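Local coordinates for protein transaminase (Bacillus megaterium, PDB 5G0A) that probably catalyses the S-selective, pyridoxal-5'-phosphate-dependent transfer of amino groups between amines and carbonyl compounds, at residues E123-A128 with I267-L272. Residues are numbered along the deposited sequence; the frame is centred on the assembly and turned at random.
Unlike the reference sequence in segment 267-272: N268 (reference Thr). With PLP (pyridoxal-5'-phosphate), chain K.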
loop_
_atom_site.group_PDB
_atom_site.type_symbol
_atom_site.label_atom_id
_atom_site.label_comp_id
_atom_site.label_asym_id
_atom_site.label_seq_id
_atom_site.Cartn_x
_atom_site.Cartn_y
_atom_site.Cartn_z
ATOM N N GLU B 123 14.367 -14.366 7.349
ATOM C CA GLU B 123 15.353 -13.586 6.571
ATOM C C GLU B 123 15.633 -14.211 5.204
ATOM O O GLU B 123 15.817 -13.493 4.221
ATOM C CB GLU B 123 16.649 -13.387 7.349
ATOM C CG GLU B 123 16.498 -12.325 8.459
ATOM C CD GLU B 123 17.823 -11.949 9.100
ATOM O OE1 GLU B 123 18.812 -12.696 8.923
ATOM O OE2 GLU B 123 17.875 -10.879 9.750
ATOM N N ALA B 124 15.670 -15.537 5.140
ATOM C CA ALA B 124 15.860 -16.210 3.843
ATOM C C ALA B 124 14.696 -15.923 2.893
ATOM O O ALA B 124 14.911 -15.699 1.681
ATOM C CB ALA B 124 16.007 -17.723 4.026
ATOM N N VAL B 125 13.474 -15.990 3.408
ATOM C CA VAL B 125 12.271 -15.673 2.592
ATOM C C VAL B 125 12.287 -14.190 2.159
ATOM O O VAL B 125 12.012 -13.876 1.009
ATOM C CB VAL B 125 10.985 -16.042 3.352
ATOM C CG1 VAL B 125 9.721 -15.526 2.638
ATOM C CG2 VAL B 125 10.888 -17.580 3.502
ATOM N N GLU B 126 12.645 -13.284 3.071
ATOM C CA GLU B 126 12.788 -11.851 2.688
ATOM C C GLU B 126 13.731 -11.707 1.504
ATOM O O GLU B 126 13.455 -10.961 0.533
ATOM C CB GLU B 126 13.299 -10.980 3.859
ATOM C CG GLU B 126 12.402 -10.967 5.103
ATOM C CD GLU B 126 11.239 -9.974 5.003
ATOM O OE1 GLU B 126 11.204 -9.151 4.069
ATOM O OE2 GLU B 126 10.372 -10.022 5.882
ATOM N N THR B 127 14.845 -12.418 1.571
ATOM C CA THR B 127 15.870 -12.283 0.550
ATOM C C THR B 127 15.360 -12.825 -0.796
ATOM O O THR B 127 15.576 -12.213 -1.828
ATOM C CB THR B 127 17.168 -13.005 0.991
ATOM O OG1 THR B 127 17.559 -12.485 2.276
ATOM C CG2 THR B 127 18.290 -12.701 0.000
ATOM N N ALA B 128 14.703 -13.973 -0.752
ATOM C CA ALA B 128 14.135 -14.602 -1.938
ATOM C C ALA B 128 13.114 -13.686 -2.599
ATOM O O ALA B 128 13.089 -13.583 -3.821
ATOM C CB ALA B 128 13.461 -15.902 -1.578
ATOM N N ILE B 267 9.317 -20.082 -6.450
ATOM C CA ILE B 267 10.102 -20.158 -5.220
ATOM C C ILE B 267 9.500 -21.287 -4.412
ATOM O O ILE B 267 8.326 -21.243 -4.049
ATOM C CB ILE B 267 9.974 -18.856 -4.374
ATOM C CG1 ILE B 267 10.428 -17.626 -5.184
ATOM C CG2 ILE B 267 10.758 -19.038 -3.053
ATOM C CD1 ILE B 267 10.084 -16.280 -4.511
ATOM N N ASN B 268 10.289 -22.321 -4.108
ATOM C CA ASN B 268 9.805 -23.259 -3.101
ATOM C C ASN B 268 10.482 -23.033 -1.754
ATOM O O ASN B 268 11.701 -22.953 -1.677
ATOM C CB ASN B 268 9.919 -24.741 -3.506
ATOM C CG ASN B 268 9.154 -25.627 -2.559
ATOM O OD1 ASN B 268 7.934 -25.450 -2.356
ATOM N ND2 ASN B 268 9.859 -26.561 -1.920
ATOM N N ASP B 269 9.652 -22.885 -0.728
ATOM C CA ASP B 269 10.114 -22.608 0.624
ATOM C C ASP B 269 10.443 -23.937 1.298
ATOM O O ASP B 269 9.535 -24.711 1.628
ATOM C CB ASP B 269 9.007 -21.860 1.393
ATOM C CG ASP B 269 9.465 -21.379 2.779
ATOM O OD1 ASP B 269 10.532 -21.822 3.261
ATOM O OD2 ASP B 269 8.745 -20.540 3.364
ATOM N N GLU B 270 11.743 -24.198 1.462
ATOM C CA GLU B 270 12.224 -25.445 2.055
ATOM C C GLU B 270 12.688 -25.259 3.484
ATOM O O GLU B 270 13.453 -26.076 3.987
ATOM C CB GLU B 270 13.414 -25.982 1.250
ATOM C CG GLU B 270 13.084 -26.566 -0.135
ATOM C CD GLU B 270 12.395 -27.931 -0.075
ATOM O OE1 GLU B 270 12.495 -28.646 0.956
ATOM O OE2 GLU B 270 11.752 -28.314 -1.079
ATOM N N VAL B 271 12.278 -24.176 4.139
ATOM C CA VAL B 271 12.786 -23.947 5.502
ATOM C C VAL B 271 12.390 -25.091 6.414
ATOM O O VAL B 271 13.197 -25.539 7.224
ATOM C CB VAL B 271 12.286 -22.607 6.098
ATOM C CG1 VAL B 271 12.611 -22.523 7.597
ATOM C CG2 VAL B 271 12.930 -21.447 5.356
ATOM N N LEU B 272 11.153 -25.574 6.278
ATOM C CA LEU B 272 10.736 -26.717 7.078
ATOM C C LEU B 272 11.023 -28.070 6.420
ATOM O O LEU B 272 11.529 -28.986 7.090
ATOM C CB LEU B 272 9.274 -26.594 7.501
ATOM C CG LEU B 272 8.818 -27.586 8.578
ATOM C CD1 LEU B 272 7.915 -26.904 9.606
ATOM C CD2 LEU B 272 8.143 -28.783 7.923
HETATM N N1 PLP K . 9.064 -20.853 6.132
HETATM C C2 PLP K . 8.576 -22.034 6.581
HETATM C C2A PLP K . 7.912 -22.992 5.616
HETATM C C3 PLP K . 8.765 -22.419 8.000
HETATM O O3 PLP K . 8.338 -23.595 8.482
HETATM C C4 PLP K . 9.444 -21.477 8.902
HETATM C C4A PLP K . 9.696 -21.855 10.362
HETATM C C5 PLP K . 9.884 -20.202 8.285
HETATM C C6 PLP K . 9.646 -19.952 6.941
HETATM C C5A PLP K . 10.541 -19.100 9.103
HETATM O O4P PLP K . 11.757 -19.486 9.707
HETATM P P PLP K . 12.227 -18.667 11.021
HETATM O O1P PLP K . 13.606 -19.242 11.205
HETATM O O2P PLP K . 12.203 -17.177 10.730
HETATM O O3P PLP K . 11.260 -19.055 12.107
#
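V125 and D269 lie opposite each other along the backbones, their CA atoms 7.5 Å apart, and A128 lies over I267 at a similar spacing, where helix 121-136 packs on strand 265-269. This is the helix-on-sheet core of the large domain of a fold-type I, class-III aminotransferase. The 267-272 segment runs on to the cofactor and stays against it through V271 and L272. The pairing of residues runs antiparallel: the helix advances from V125 to A128 as the strand goes back from D269 to I267.

Farther from the cofactor, at I267, the contact is apolar. The small A128 lets the helix settle close to the sheet, its CB lying 4.4 Å from I267 CG2, while I267 CD1 reaches toward the backbone oxygen of A128. Branched I267 suits a strand and packs its side chain against A128; A128 also rests on I293 and T295 of the neighbouring strand.

Nearer the cofactor, V125 meets D269 at about a right angle. With CG1 of V125 anti to the backbone N (chi1 171°), CG2 stands anti to the carbonyl carbon, touches D269 OD2 at 3.7 Å and sets a greasy wall beside the carboxylate. D269 is the aspartate that meets the pyridine nitrogen, with OD2 2.8 Å from PLP N1; such a partner probably favours a protonated ring nitrogen and so strengthens the cofactor as an electron sink. H149 ND1 hydrogen-bonds to OD2 and probably helps to hold the carboxylate in place.

V271, two residues on, lays its beta-branched side chain against the ring, CG1 being 3.6 Å from PLP C4. An Asx turn ties the two pocket residues together: V271 N donates to D269 OD1 at 3.1 Å, nearly straight at 163° and arriving almost along the C-O axis of that oxygen.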